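Local structure of leucine--tRNA ligase (Agrobacterium radiobacter, 5AH5) at residues B[32-38]-B[518-524]; B[141-147]-B[189-193]; B[196-200]-B[538-543]; B[490-496]-B[532-537]. The protein probably joins L-leucine to tRNA(Leu) at the expense of ATP, as a class I leucyl-tRNA synthetase. All blocks are in the same frame, centred on the assembly; numbering follows the deposited sequence.

How the contacts relate
From the N terminus, strand 32-37 comes first; it opens contact 1, which closes only when strand 520-524 returns beside it. Contact 2 closes early, joining the end of helix 128-143 to strand 182-191, and is nested inside the loop of contact 1. Next, 196-200 opens contact 3, closed by helix 533-546, so contacts 1 and 3 cross. Contact 4 runs from 490-496 to the start of that same helix; it crosses contact 1 and is nested inside contact 3. Contacts 1 and 4 meet at the ligand through Tyr-523, Tyr-496 and His-533. Contacts 2 and 3 meet where Val-191 and Ile-193 pack on Phe-539. Helix 533-546 thus links the parallel sheet to the antiparallel one.

Contact 1 of 4, residues B[32-38]-B[518-524]; sequences KFYVLEM and APADVYI. With LSS (5'-O-(L-leucylsulfamoyl)adenosine), chain I.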
# COMPACT_ATOMS: atom_id res chain seq x y z
N LYS B 32 -18.04 0.37 -12.57
CA LYS B 32 -17.66 0.61 -11.17
C LYS B 32 -16.18 0.96 -11.19
O LYS B 32 -15.40 0.45 -11.99
CB LYS B 32 -17.89 -0.62 -10.32
CG LYS B 32 -16.95 -1.83 -10.58
CD LYS B 32 -15.68 -1.78 -9.68
CE LYS B 32 -14.86 -3.05 -9.79
NZ LYS B 32 -13.60 -2.89 -9.00
N PHE B 33 -15.78 1.81 -10.28
CA PHE B 33 -14.37 2.05 -10.04
C PHE B 33 -14.17 2.39 -8.56
O PHE B 33 -14.76 3.29 -8.08
CB PHE B 33 -13.90 3.21 -10.89
CG PHE B 33 -12.40 3.26 -11.03
CD1 PHE B 33 -11.75 2.40 -11.89
CD2 PHE B 33 -11.66 4.18 -10.33
CE1 PHE B 33 -10.36 2.44 -12.01
CE2 PHE B 33 -10.26 4.22 -10.48
CZ PHE B 33 -9.61 3.37 -11.29
N TYR B 34 -13.29 1.68 -7.92
CA TYR B 34 -12.98 1.85 -6.50
C TYR B 34 -11.52 2.29 -6.35
O TYR B 34 -10.63 1.51 -6.50
CB TYR B 34 -13.19 0.49 -5.82
CG TYR B 34 -13.16 0.46 -4.27
CD1 TYR B 34 -13.11 1.61 -3.51
CD2 TYR B 34 -13.26 -0.75 -3.59
CE1 TYR B 34 -13.09 1.54 -2.13
CE2 TYR B 34 -13.27 -0.82 -2.19
CZ TYR B 34 -13.22 0.33 -1.49
OH TYR B 34 -13.18 0.28 -0.13
N VAL B 35 -11.33 3.53 -6.01
CA VAL B 35 -10.01 4.06 -5.75
C VAL B 35 -9.94 4.42 -4.27
O VAL B 35 -10.79 5.10 -3.80
CB VAL B 35 -9.70 5.33 -6.57
CG1 VAL B 35 -10.84 6.30 -6.66
CG2 VAL B 35 -8.46 6.04 -6.04
N LEU B 36 -8.92 3.97 -3.56
CA LEU B 36 -8.72 4.46 -2.20
C LEU B 36 -7.28 4.60 -1.88
O LEU B 36 -6.43 4.15 -2.65
CB LEU B 36 -9.39 3.52 -1.21
CG LEU B 36 -8.82 2.20 -0.72
CD1 LEU B 36 -9.63 1.69 0.46
CD2 LEU B 36 -8.83 1.20 -1.79
N GLU B 37 -7.03 5.21 -0.73
CA GLU B 37 -5.72 5.49 -0.23
C GLU B 37 -5.66 4.93 1.19
O GLU B 37 -6.70 4.69 1.84
CB GLU B 37 -5.52 6.97 -0.08
CG GLU B 37 -5.69 7.84 -1.31
CD GLU B 37 -7.01 8.53 -1.36
OE1 GLU B 37 -7.56 8.82 -0.27
OE2 GLU B 37 -7.48 8.83 -2.50
N MET B 38 -4.44 4.76 1.68
CA MET B 38 -4.25 4.23 3.04
C MET B 38 -4.75 5.22 4.07
O MET B 38 -4.21 6.34 4.21
CB MET B 38 -2.81 3.80 3.30
CG MET B 38 -2.44 2.55 2.57
SD MET B 38 -0.73 2.18 2.96
CE MET B 38 -0.32 1.00 1.72
N ALA B 518 -15.50 -4.08 -5.24
CA ALA B 518 -14.17 -4.56 -4.96
C ALA B 518 -13.89 -5.78 -5.85
O ALA B 518 -14.83 -6.37 -6.30
CB ALA B 518 -14.08 -4.93 -3.47
N PRO B 519 -12.64 -6.21 -6.06
CA PRO B 519 -11.43 -5.62 -5.47
C PRO B 519 -11.19 -4.17 -5.80
O PRO B 519 -11.71 -3.68 -6.80
CB PRO B 519 -10.30 -6.48 -6.00
CG PRO B 519 -10.87 -7.28 -7.09
CD PRO B 519 -12.33 -7.43 -6.80
N ALA B 520 -10.48 -3.46 -4.93
CA ALA B 520 -10.19 -2.06 -5.23
C ALA B 520 -9.36 -1.98 -6.53
O ALA B 520 -8.48 -2.73 -6.72
CB ALA B 520 -9.45 -1.40 -4.09
N ASP B 521 -9.71 -1.11 -7.42
CA ASP B 521 -8.93 -0.96 -8.67
C ASP B 521 -7.58 -0.33 -8.38
O ASP B 521 -6.59 -0.74 -8.94
CB ASP B 521 -9.71 -0.09 -9.64
CG ASP B 521 -11.05 -0.72 -10.00
OD1 ASP B 521 -11.07 -1.63 -10.87
OD2 ASP B 521 -12.07 -0.38 -9.35
N VAL B 522 -7.57 0.72 -7.59
CA VAL B 522 -6.36 1.46 -7.30
C VAL B 522 -6.28 1.65 -5.77
O VAL B 522 -7.25 2.05 -5.17
CB VAL B 522 -6.39 2.79 -8.05
CG1 VAL B 522 -5.30 3.70 -7.61
CG2 VAL B 522 -6.32 2.56 -9.61
N TYR B 523 -5.13 1.30 -5.20
CA TYR B 523 -4.79 1.56 -3.80
C TYR B 523 -3.47 2.32 -3.71
O TYR B 523 -2.46 1.88 -4.23
CB TYR B 523 -4.61 0.25 -3.08
CG TYR B 523 -4.65 0.35 -1.56
CD1 TYR B 523 -5.48 1.25 -0.89
CD2 TYR B 523 -3.97 -0.56 -0.79
CE1 TYR B 523 -5.60 1.26 0.53
CE2 TYR B 523 -4.05 -0.53 0.62
CZ TYR B 523 -4.89 0.39 1.27
OH TYR B 523 -5.01 0.40 2.68
N ILE B 524 -3.50 3.46 -3.07
CA ILE B 524 -2.37 4.38 -2.98
C ILE B 524 -1.89 4.48 -1.54
O ILE B 524 -2.62 4.99 -0.71
CB ILE B 524 -2.78 5.79 -3.40
CG1 ILE B 524 -3.63 5.74 -4.73
CG2 ILE B 524 -1.55 6.66 -3.61
CD1 ILE B 524 -4.35 7.02 -5.06
C1 LSS I . -1.15 4.67 8.29
N1 LSS I . 5.09 11.42 2.70
O1 LSS I . -0.04 4.40 7.87
S1 LSS I . -0.62 7.07 8.46
C2 LSS I . 4.32 10.65 1.94
N2 LSS I . -1.53 5.89 8.61
O2 LSS I . 2.45 6.41 3.64
N3 LSS I . 3.31 9.90 2.44
O3 LSS I . -0.12 5.81 2.84
C4 LSS I . 3.08 9.94 3.77
N4 LSS I . -3.31 3.96 9.33
O4 LSS I . -0.14 8.69 4.44
C5 LSS I . 3.90 10.66 4.62
O5 LSS I . -0.29 7.24 6.91
C6 LSS I . 4.94 11.40 4.07
N6 LSS I . 5.71 12.15 4.89
C7 LSS I . -3.44 1.66 7.24
N7 LSS I . 3.46 10.47 5.89
C8 LSS I . 2.41 9.61 5.84
C9 LSS I . -2.55 2.89 7.19
N9 LSS I . 2.17 9.32 4.54
CA LSS I . -2.13 3.56 8.52
C10 LSS I . -2.64 0.48 7.83
C11 LSS I . -4.01 1.40 5.80
O1A LSS I . 0.71 7.06 9.10
C21 LSS I . 1.18 8.40 4.00
C22 LSS I . 1.44 6.99 4.40
C23 LSS I . 0.07 6.33 4.19
C24 LSS I . -0.86 7.48 4.51
C25 LSS I . -1.33 7.46 5.96
O2A LSS I . -1.28 8.31 8.78
O HOH W 1 -13.19 -0.90 -12.84
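Two neighbouring parallel strands of the class I synthetase Rossmann-type sheet meet here, 32-37 and 520-524, and their C-terminal ends reach the leucyl-sulfamoyl-adenosine. Leu-36 N gives a hydrogen bond to Val-522 O (3.0 Å), and its O accepts one from Ile-524 N. Met-38 N continues the pattern to Ile-524 O. At the other end Asp-521 OD2 is gripped twice. Tyr-34 N donates to the anti lone pair of Asp-521 OD2 at 2.8 Å, almost straight (174°). Lys-32 NZ meets Asp-521 OD2 on the syn side at 3.0 Å, out of the carboxylate plane, in a salt bridge. The same carboxylate lies stacked on the Phe-33 ring, the planes 6° apart, with Asp-521 CB over the face. On the face that carries Leu-36 and Tyr-523, Leu-36 CD2 lies 3.5 Å from both Ala-520 CB and Tyr-523 CD1. Met-38 CG packs against Tyr-523 CZ at 3.5 Å; Tyr-523 OH is hydrogen-bonded to Tyr-496 and His-533. The two donors probably keep Asp-521 ionised and fix its rotation.

Contact 2 of 4, residues B[141-147]-B[189-193]; sequences LYRKGLI and WFVDI
The indole of Trp-189 pushes its six-membered ring toward the face of Tyr-142. The pair is an offset edge-to-face contact, with planes at 78° and centroids 5.5 Å apart. Trp-189 CZ3 leads, 3.7 Å from Tyr-142 CD1. Ile-147 fills the angle beside them. Its CG2 branch, anti to the backbone N, fits against the indole, with Ile-147 CG2 3.6 Å from Trp-189 CE3. Strand 182-191 here pairs with the start of strand 147-151, in the antiparallel sheet that follows helix 128-143. Ile-147 and Val-191 form an antiparallel non-hydrogen-bonded pair, and their side chains lie on the same face. Val-191 CG1 is the bump on this face, set among three partners. It presses on Leu-146 O at 3.3 Å. Ile-147 CG1 flanks Val-191 CG1 at 3.9 Å. Leu-141 CD2, from the last turn of the helix, reaches Val-191 CG1 more loosely, at 4.4 Å. One backbone bond closes the end of the pairing: Asp-192 N gives to Leu-146 O at 2.9 Å, nearly in line with the C=O. The polar ends of the aromatic pair are tied elsewhere, Tyr-142 OH to Thr-437 and Trp-189 NE1 to Asp-483.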
# COMPACT_ATOMS: atom_id res chain seq x y z
N LEU B 141 -14.00 -16.30 12.78
CA LEU B 141 -12.67 -16.88 12.58
C LEU B 141 -12.28 -17.80 13.73
O LEU B 141 -11.58 -18.82 13.51
CB LEU B 141 -11.61 -15.79 12.38
CG LEU B 141 -11.46 -15.28 10.92
CD1 LEU B 141 -12.67 -14.56 10.34
CD2 LEU B 141 -10.25 -14.37 10.89
N TYR B 142 -12.69 -17.44 14.96
CA TYR B 142 -12.50 -18.32 16.12
C TYR B 142 -13.26 -19.65 15.98
O TYR B 142 -12.65 -20.70 16.10
CB TYR B 142 -12.91 -17.61 17.42
CG TYR B 142 -12.79 -18.47 18.67
CD1 TYR B 142 -11.56 -19.01 19.08
CD2 TYR B 142 -13.90 -18.73 19.44
CE1 TYR B 142 -11.46 -19.81 20.22
CE2 TYR B 142 -13.83 -19.51 20.58
CZ TYR B 142 -12.62 -20.04 20.96
OH TYR B 142 -12.63 -20.76 22.10
N ARG B 143 -14.57 -19.62 15.69
CA ARG B 143 -15.31 -20.89 15.39
C ARG B 143 -14.71 -21.77 14.28
O ARG B 143 -14.76 -22.97 14.39
CB ARG B 143 -16.77 -20.63 15.03
CG ARG B 143 -17.56 -20.08 16.20
CD ARG B 143 -19.08 -20.20 16.06
NE ARG B 143 -19.72 -19.83 17.34
CZ ARG B 143 -19.79 -20.62 18.44
NH1 ARG B 143 -19.28 -21.86 18.45
NH2 ARG B 143 -20.39 -20.16 19.54
N LYS B 144 -14.15 -21.18 13.24
CA LYS B 144 -13.60 -21.98 12.14
C LYS B 144 -12.14 -22.35 12.34
O LYS B 144 -11.51 -22.86 11.43
CB LYS B 144 -13.74 -21.25 10.78
CG LYS B 144 -15.12 -20.71 10.47
CD LYS B 144 -16.11 -21.78 10.07
CE LYS B 144 -17.54 -21.41 10.47
NZ LYS B 144 -18.09 -20.27 9.69
N GLY B 145 -11.56 -22.06 13.51
CA GLY B 145 -10.18 -22.43 13.77
C GLY B 145 -9.10 -21.52 13.20
O GLY B 145 -7.95 -21.79 13.38
N LEU B 146 -9.46 -20.41 12.55
CA LEU B 146 -8.44 -19.48 12.02
C LEU B 146 -7.84 -18.62 13.12
O LEU B 146 -6.66 -18.31 13.07
CB LEU B 146 -9.03 -18.62 10.91
CG LEU B 146 -9.31 -19.52 9.70
CD1 LEU B 146 -10.59 -19.12 9.00
CD2 LEU B 146 -8.10 -19.54 8.78
N ILE B 147 -8.63 -18.30 14.14
CA ILE B 147 -8.13 -17.64 15.33
C ILE B 147 -8.11 -18.65 16.46
O ILE B 147 -9.11 -19.38 16.69
CB ILE B 147 -8.95 -16.39 15.71
CG1 ILE B 147 -8.63 -15.23 14.73
CG2 ILE B 147 -8.63 -15.94 17.16
CD1 ILE B 147 -9.53 -14.02 14.87
N TRP B 189 -3.63 -14.51 21.83
CA TRP B 189 -4.42 -14.78 20.65
C TRP B 189 -3.57 -14.60 19.39
O TRP B 189 -2.70 -13.69 19.32
CB TRP B 189 -5.68 -13.90 20.59
CG TRP B 189 -6.64 -14.24 21.69
CD1 TRP B 189 -6.73 -13.64 22.89
CD2 TRP B 189 -7.65 -15.25 21.67
NE1 TRP B 189 -7.71 -14.21 23.63
CE2 TRP B 189 -8.30 -15.21 22.91
CE3 TRP B 189 -8.06 -16.21 20.73
CZ2 TRP B 189 -9.36 -16.07 23.24
CZ3 TRP B 189 -9.07 -17.04 21.01
CH2 TRP B 189 -9.73 -16.99 22.30
N PHE B 190 -3.86 -15.46 18.41
CA PHE B 190 -3.14 -15.57 17.16
C PHE B 190 -4.12 -15.80 16.01
O PHE B 190 -5.25 -16.31 16.23
CB PHE B 190 -2.26 -16.81 17.19
CG PHE B 190 -1.18 -16.74 18.19
CD1 PHE B 190 0.03 -16.16 17.88
CD2 PHE B 190 -1.37 -17.26 19.47
CE1 PHE B 190 1.05 -16.10 18.84
CE2 PHE B 190 -0.39 -17.21 20.40
CZ PHE B 190 0.83 -16.63 20.09
N VAL B 191 -3.68 -15.44 14.80
CA VAL B 191 -4.34 -15.90 13.58
C VAL B 191 -3.38 -16.78 12.79
O VAL B 191 -2.20 -16.46 12.65
CB VAL B 191 -4.82 -14.78 12.66
CG1 VAL B 191 -6.00 -15.28 11.84
CG2 VAL B 191 -5.18 -13.53 13.44
N ASP B 192 -3.90 -17.90 12.27
CA ASP B 192 -3.09 -18.88 11.57
C ASP B 192 -2.78 -18.44 10.12
O ASP B 192 -3.28 -18.99 9.18
CB ASP B 192 -3.82 -20.22 11.57
CG ASP B 192 -2.95 -21.37 11.08
OD1 ASP B 192 -1.74 -21.19 10.80
OD2 ASP B 192 -3.49 -22.47 10.99
N ILE B 193 -1.97 -17.42 9.98
CA ILE B 193 -1.48 -16.96 8.67
C ILE B 193 -0.52 -17.97 7.98
O ILE B 193 -0.46 -18.04 6.73
CB ILE B 193 -0.86 -15.57 8.82
CG1 ILE B 193 -0.69 -14.84 7.47
CG2 ILE B 193 0.45 -15.63 9.60
CD1 ILE B 193 -0.24 -13.41 7.66

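Contact 3 of 4, residues B[196-200]-B[538-543]; sequences YADRL and RFITKV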
# COMPACT_ATOMS: atom_id res chain seq x y z
N TYR B 196 -1.99 -20.13 5.29
CA TYR B 196 -2.19 -19.43 4.04
C TYR B 196 -0.90 -19.00 3.37
O TYR B 196 -0.94 -18.35 2.33
CB TYR B 196 -3.05 -18.19 4.27
CG TYR B 196 -4.50 -18.52 4.40
CD1 TYR B 196 -4.97 -19.29 5.48
CD2 TYR B 196 -5.42 -18.09 3.45
CE1 TYR B 196 -6.30 -19.61 5.60
CE2 TYR B 196 -6.75 -18.39 3.57
CZ TYR B 196 -7.19 -19.14 4.66
OH TYR B 196 -8.53 -19.43 4.74
N ALA B 197 0.24 -19.35 3.93
CA ALA B 197 1.50 -18.78 3.48
C ALA B 197 1.85 -19.16 2.04
O ALA B 197 2.44 -18.34 1.32
CB ALA B 197 2.64 -19.18 4.40
N ASP B 198 1.53 -20.37 1.64
CA ASP B 198 1.71 -20.79 0.27
C ASP B 198 0.91 -19.96 -0.74
O ASP B 198 1.42 -19.59 -1.78
CB ASP B 198 1.34 -22.28 0.10
CG ASP B 198 2.46 -23.23 0.51
OD1 ASP B 198 3.64 -22.83 0.68
OD2 ASP B 198 2.14 -24.43 0.60
N ARG B 199 -0.36 -19.70 -0.45
CA ARG B 199 -1.16 -18.86 -1.29
C ARG B 199 -0.76 -17.39 -1.33
O ARG B 199 -0.90 -16.75 -2.37
CB ARG B 199 -2.57 -18.89 -0.84
CG ARG B 199 -3.30 -20.16 -1.17
CD ARG B 199 -4.75 -19.78 -1.32
NE ARG B 199 -5.56 -20.31 -0.29
CZ ARG B 199 -6.77 -19.85 0.03
NH1 ARG B 199 -7.31 -18.77 -0.54
NH2 ARG B 199 -7.42 -20.50 0.99
N LEU B 200 -0.32 -16.87 -0.18
CA LEU B 200 0.25 -15.54 -0.11
C LEU B 200 1.52 -15.42 -1.00
O LEU B 200 1.73 -14.42 -1.68
CB LEU B 200 0.61 -15.20 1.35
CG LEU B 200 -0.59 -14.96 2.27
CD1 LEU B 200 -0.13 -14.87 3.73
CD2 LEU B 200 -1.40 -13.73 1.83
N ARG B 538 -3.96 -8.83 2.57
CA ARG B 538 -4.05 -9.92 1.60
C ARG B 538 -4.47 -11.20 2.33
O ARG B 538 -5.30 -11.95 1.83
CB ARG B 538 -2.75 -10.12 0.83
CG ARG B 538 -2.35 -8.91 -0.02
CD ARG B 538 -0.98 -9.18 -0.68
NE ARG B 538 -1.13 -10.38 -1.52
CZ ARG B 538 -0.36 -11.47 -1.51
NH1 ARG B 538 0.76 -11.55 -0.79
NH2 ARG B 538 -0.71 -12.49 -2.29
N PHE B 539 -3.92 -11.44 3.51
CA PHE B 539 -4.25 -12.65 4.26
C PHE B 539 -5.76 -12.69 4.63
O PHE B 539 -6.45 -13.69 4.43
CB PHE B 539 -3.37 -12.76 5.51
CG PHE B 539 -3.87 -13.73 6.54
CD1 PHE B 539 -4.16 -15.04 6.19
CD2 PHE B 539 -4.06 -13.34 7.86
CE1 PHE B 539 -4.61 -15.96 7.13
CE2 PHE B 539 -4.53 -14.24 8.81
CZ PHE B 539 -4.80 -15.56 8.45
N ILE B 540 -6.27 -11.58 5.11
CA ILE B 540 -7.65 -11.58 5.64
C ILE B 540 -8.63 -11.64 4.48
O ILE B 540 -9.73 -12.19 4.63
CB ILE B 540 -7.88 -10.41 6.65
CG1 ILE B 540 -7.17 -10.73 7.97
CG2 ILE B 540 -9.34 -10.07 6.91
CD1 ILE B 540 -7.61 -12.00 8.65
N THR B 541 -8.20 -11.16 3.29
CA THR B 541 -9.07 -11.23 2.10
C THR B 541 -9.28 -12.68 1.67
O THR B 541 -10.40 -13.12 1.42
CB THR B 541 -8.55 -10.29 1.01
OG1 THR B 541 -8.64 -8.93 1.51
CG2 THR B 541 -9.40 -10.41 -0.30
N LYS B 542 -8.21 -13.45 1.71
CA LYS B 542 -8.29 -14.87 1.39
C LYS B 542 -9.13 -15.62 2.41
O LYS B 542 -9.94 -16.46 2.06
CB LYS B 542 -6.87 -15.43 1.30
CG LYS B 542 -6.06 -14.74 0.17
CD LYS B 542 -4.75 -15.42 -0.09
CE LYS B 542 -3.88 -14.69 -1.12
NZ LYS B 542 -4.60 -14.40 -2.41
N VAL B 543 -8.93 -15.32 3.67
CA VAL B 543 -9.73 -15.93 4.73
C VAL B 543 -11.21 -15.63 4.49
O VAL B 543 -12.01 -16.55 4.45
CB VAL B 543 -9.27 -15.47 6.15
CG1 VAL B 543 -10.26 -15.94 7.21
CG2 VAL B 543 -7.91 -16.01 6.45
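Tyr-196 lies against helix 533-546 and meets three of its side chains in three ways. Phe-539 turns its edge to the ring face, with the planes at 77° and Phe-539 CE1 3.7 Å from Tyr-196 CD1. Val-543 CG2 sits over the same face, 4.0 Å from the Tyr-196 ring centroid, in a CH-pi contact. Lys-542 CB comes at the ring edge, 3.7 Å from Tyr-196 CD2, the lysine chain running antiparallel to the tyrosine. Arg-538 is oriented differently. It bends at chi3 (60°), which brings its guanidinium end-on to the backbone of Leu-200. NH1 and NH2 of Arg-538 both donate to Leu-200 O at 3.2 Å, and the oxygen lies in the guanidinium plane. Leu-200 CD2 lies over one face of that same group and also reaches Phe-539 N at 3.8 Å. Acidic residues take up the charges around the contact: Glu-554 pairs with Arg-538 and Lys-542, Asp-203 with Lys-542, and Asp-546 with Arg-199. These contacts set the short helix 197-202 against the long helix 533-546. Helix 212-222 packs on Leu-200 through Ile-222, and Trp-415 of strand 415-419 lies on Phe-539.

Contact 4 of 4, residues B[490-496]-B[532-537]; sequences FVDSSWY and LHLIYS. With LSS (5'-O-(L-leucylsulfamoyl)adenosine), chain I.
The His-533 imidazole has Ser-493 O of 490-496 at its edge, the ligand's leucyl methyl C11 over one face and Ser-537 OG over the opposite one, offset toward the rim. Tyr-496 CE1 lies 3.7 Å from His-533 CE1, which comes at the edge of the tyrosine ring. The ring planes of this pair are inclined at 47°. These residues form part of the leucine side-chain pocket of the class I catalytic domain, where helix 533-546 begins against 490-496. The first torsion of His-533 (158°) puts CG anti to the backbone N and sends the ring toward the ligand; His-533 CB is 3.5 Å from C10 of the ligand. Phe-490 packs beside the histidine, against Leu-532 and Tyr-536. Leu-532 CD2 lies over one face of the Phe-490 ring, 4.2 Å from the centroid, in a CH-pi contact. Tyr-536 meets Phe-490 obliquely, with Phe-490 CB 3.6 Å from Tyr-536 CD2. Further along, the backbones come close: Ser-537 CA makes a CA-H...O contact with Ser-494 O. Tyr-523 OH is hydrogen-bonded to both Tyr-496 OH and His-533 NE2, which ties the pocket to the parallel sheet. A water lies in the His-533 ring plane and joins the two segments. It donates to Phe-490 O, and it is hydrogen-bonded to Ser-493 OG at 2.7 Å and to His-533 ND1 at 3.1 Å.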
# COMPACT_ATOMS: atom_id res chain seq x y z
N PHE B 490 -3.74 -3.45 13.45
CA PHE B 490 -3.68 -4.08 12.14
C PHE B 490 -4.78 -5.11 11.87
O PHE B 490 -5.03 -5.47 10.69
CB PHE B 490 -2.29 -4.63 11.83
CG PHE B 490 -1.28 -3.53 11.66
CD1 PHE B 490 -1.23 -2.81 10.45
CD2 PHE B 490 -0.37 -3.23 12.66
CE1 PHE B 490 -0.26 -1.85 10.26
CE2 PHE B 490 0.56 -2.22 12.50
CZ PHE B 490 0.61 -1.52 11.29
N VAL B 491 -5.51 -5.49 12.91
CA VAL B 491 -6.75 -6.26 12.71
C VAL B 491 -7.76 -5.31 12.11
O VAL B 491 -8.32 -5.65 11.11
CB VAL B 491 -7.32 -6.95 14.01
CG1 VAL B 491 -8.59 -7.76 13.70
CG2 VAL B 491 -6.28 -7.93 14.55
N ASP B 492 -7.95 -4.12 12.68
CA ASP B 492 -8.93 -3.19 12.17
C ASP B 492 -8.68 -2.92 10.65
O ASP B 492 -9.58 -2.96 9.82
CB ASP B 492 -8.84 -1.84 12.84
CG ASP B 492 -8.93 -1.88 14.42
OD1 ASP B 492 -8.86 -2.94 15.08
OD2 ASP B 492 -9.00 -0.77 14.96
N SER B 493 -7.45 -2.61 10.33
CA SER B 493 -7.10 -2.15 9.03
C SER B 493 -6.91 -3.30 8.05
O SER B 493 -6.64 -3.02 6.92
CB SER B 493 -5.85 -1.24 9.14
OG SER B 493 -4.73 -1.89 9.68
N SER B 494 -7.04 -4.57 8.47
CA SER B 494 -6.90 -5.66 7.57
C SER B 494 -8.10 -5.90 6.64
O SER B 494 -7.96 -6.65 5.68
CB SER B 494 -6.56 -6.95 8.32
OG SER B 494 -7.68 -7.42 9.06
N TRP B 495 -9.25 -5.31 6.94
CA TRP B 495 -10.49 -5.53 6.22
C TRP B 495 -11.34 -4.26 6.07
O TRP B 495 -12.43 -4.30 5.53
CB TRP B 495 -11.28 -6.61 6.91
CG TRP B 495 -11.95 -6.15 8.20
CD1 TRP B 495 -11.35 -5.98 9.39
CD2 TRP B 495 -13.32 -5.74 8.39
NE1 TRP B 495 -12.24 -5.52 10.34
CE2 TRP B 495 -13.46 -5.36 9.75
CE3 TRP B 495 -14.44 -5.70 7.58
CZ2 TRP B 495 -14.65 -4.92 10.26
CZ3 TRP B 495 -15.60 -5.27 8.07
CH2 TRP B 495 -15.72 -4.90 9.43
N TYR B 496 -10.86 -3.10 6.51
CA TYR B 496 -11.70 -1.88 6.48
C TYR B 496 -12.25 -1.47 5.13
O TYR B 496 -13.30 -0.79 5.03
CB TYR B 496 -10.92 -0.68 7.04
CG TYR B 496 -9.84 -0.04 6.13
CD1 TYR B 496 -8.63 -0.65 5.89
CD2 TYR B 496 -10.04 1.20 5.56
CE1 TYR B 496 -7.65 -0.06 5.10
CE2 TYR B 496 -9.07 1.83 4.76
CZ TYR B 496 -7.90 1.19 4.51
OH TYR B 496 -6.93 1.78 3.72
N LEU B 532 3.55 -5.02 6.81
CA LEU B 532 2.48 -4.83 7.81
C LEU B 532 1.13 -4.94 7.12
O LEU B 532 0.72 -6.02 6.83
CB LEU B 532 2.65 -3.51 8.59
CG LEU B 532 3.86 -3.52 9.55
CD1 LEU B 532 4.49 -2.17 9.74
CD2 LEU B 532 3.48 -4.08 10.90
N HIS B 533 0.43 -3.85 6.85
CA HIS B 533 -0.94 -3.88 6.38
C HIS B 533 -1.10 -4.63 5.03
O HIS B 533 -2.08 -5.36 4.84
CB HIS B 533 -1.51 -2.47 6.35
CG HIS B 533 -2.68 -2.28 5.42
ND1 HIS B 533 -3.94 -2.75 5.70
CD2 HIS B 533 -2.80 -1.58 4.26
CE1 HIS B 533 -4.77 -2.39 4.73
NE2 HIS B 533 -4.10 -1.70 3.83
N LEU B 534 -0.10 -4.53 4.13
CA LEU B 534 -0.19 -5.17 2.82
C LEU B 534 -0.02 -6.67 2.93
O LEU B 534 -0.46 -7.38 2.07
CB LEU B 534 0.87 -4.56 1.83
CG LEU B 534 0.64 -3.07 1.48
CD1 LEU B 534 1.80 -2.39 0.74
CD2 LEU B 534 -0.68 -2.91 0.70
N ILE B 535 0.63 -7.20 3.98
CA ILE B 535 0.55 -8.66 4.19
C ILE B 535 -0.79 -9.01 4.81
O ILE B 535 -1.46 -9.90 4.35
CB ILE B 535 1.60 -9.17 5.17
CG1 ILE B 535 2.96 -9.17 4.51
CG2 ILE B 535 1.27 -10.61 5.62
CD1 ILE B 535 3.19 -10.33 3.57
N TYR B 536 -1.12 -8.38 5.94
CA TYR B 536 -2.33 -8.79 6.69
C TYR B 536 -3.65 -8.70 5.86
O TYR B 536 -4.47 -9.58 5.92
CB TYR B 536 -2.47 -7.92 7.92
CG TYR B 536 -1.36 -8.03 8.96
CD1 TYR B 536 -0.89 -9.26 9.40
CD2 TYR B 536 -0.81 -6.91 9.50
CE1 TYR B 536 0.14 -9.35 10.36
CE2 TYR B 536 0.16 -6.97 10.50
CZ TYR B 536 0.63 -8.18 10.92
OH TYR B 536 1.61 -8.16 11.86
N SER B 537 -3.84 -7.58 5.16
CA SER B 537 -4.97 -7.34 4.24
C SER B 537 -5.09 -8.41 3.15
O SER B 537 -6.21 -8.87 2.84
CB SER B 537 -4.84 -5.94 3.60
OG SER B 537 -3.66 -5.86 2.79
C1 LSS I . -1.15 4.67 8.29
N1 LSS I . 5.09 11.42 2.70
O1 LSS I . -0.04 4.40 7.87
S1 LSS I . -0.62 7.07 8.46
C2 LSS I . 4.32 10.65 1.94
N2 LSS I . -1.53 5.89 8.61
O2 LSS I . 2.45 6.41 3.64
N3 LSS I . 3.31 9.90 2.44
O3 LSS I . -0.12 5.81 2.84
C4 LSS I . 3.08 9.94 3.77
N4 LSS I . -3.31 3.96 9.33
O4 LSS I . -0.14 8.69 4.44
C5 LSS I . 3.90 10.66 4.62
O5 LSS I . -0.29 7.24 6.91
C6 LSS I . 4.94 11.40 4.07
N6 LSS I . 5.71 12.15 4.89
C7 LSS I . -3.44 1.66 7.24
N7 LSS I . 3.46 10.47 5.89
C8 LSS I . 2.41 9.61 5.84
C9 LSS I . -2.55 2.89 7.19
N9 LSS I . 2.17 9.32 4.54
CA LSS I . -2.13 3.56 8.52
C10 LSS I . -2.64 0.48 7.83
C11 LSS I . -4.01 1.40 5.80
O1A LSS I . 0.71 7.06 9.10
C21 LSS I . 1.18 8.40 4.00
C22 LSS I . 1.44 6.99 4.40
C23 LSS I . 0.07 6.33 4.19
C24 LSS I . -0.86 7.48 4.51
C25 LSS I . -1.33 7.46 5.96
O2A LSS I . -1.28 8.31 8.78
O HOH W 2 -3.83 -4.17 8.48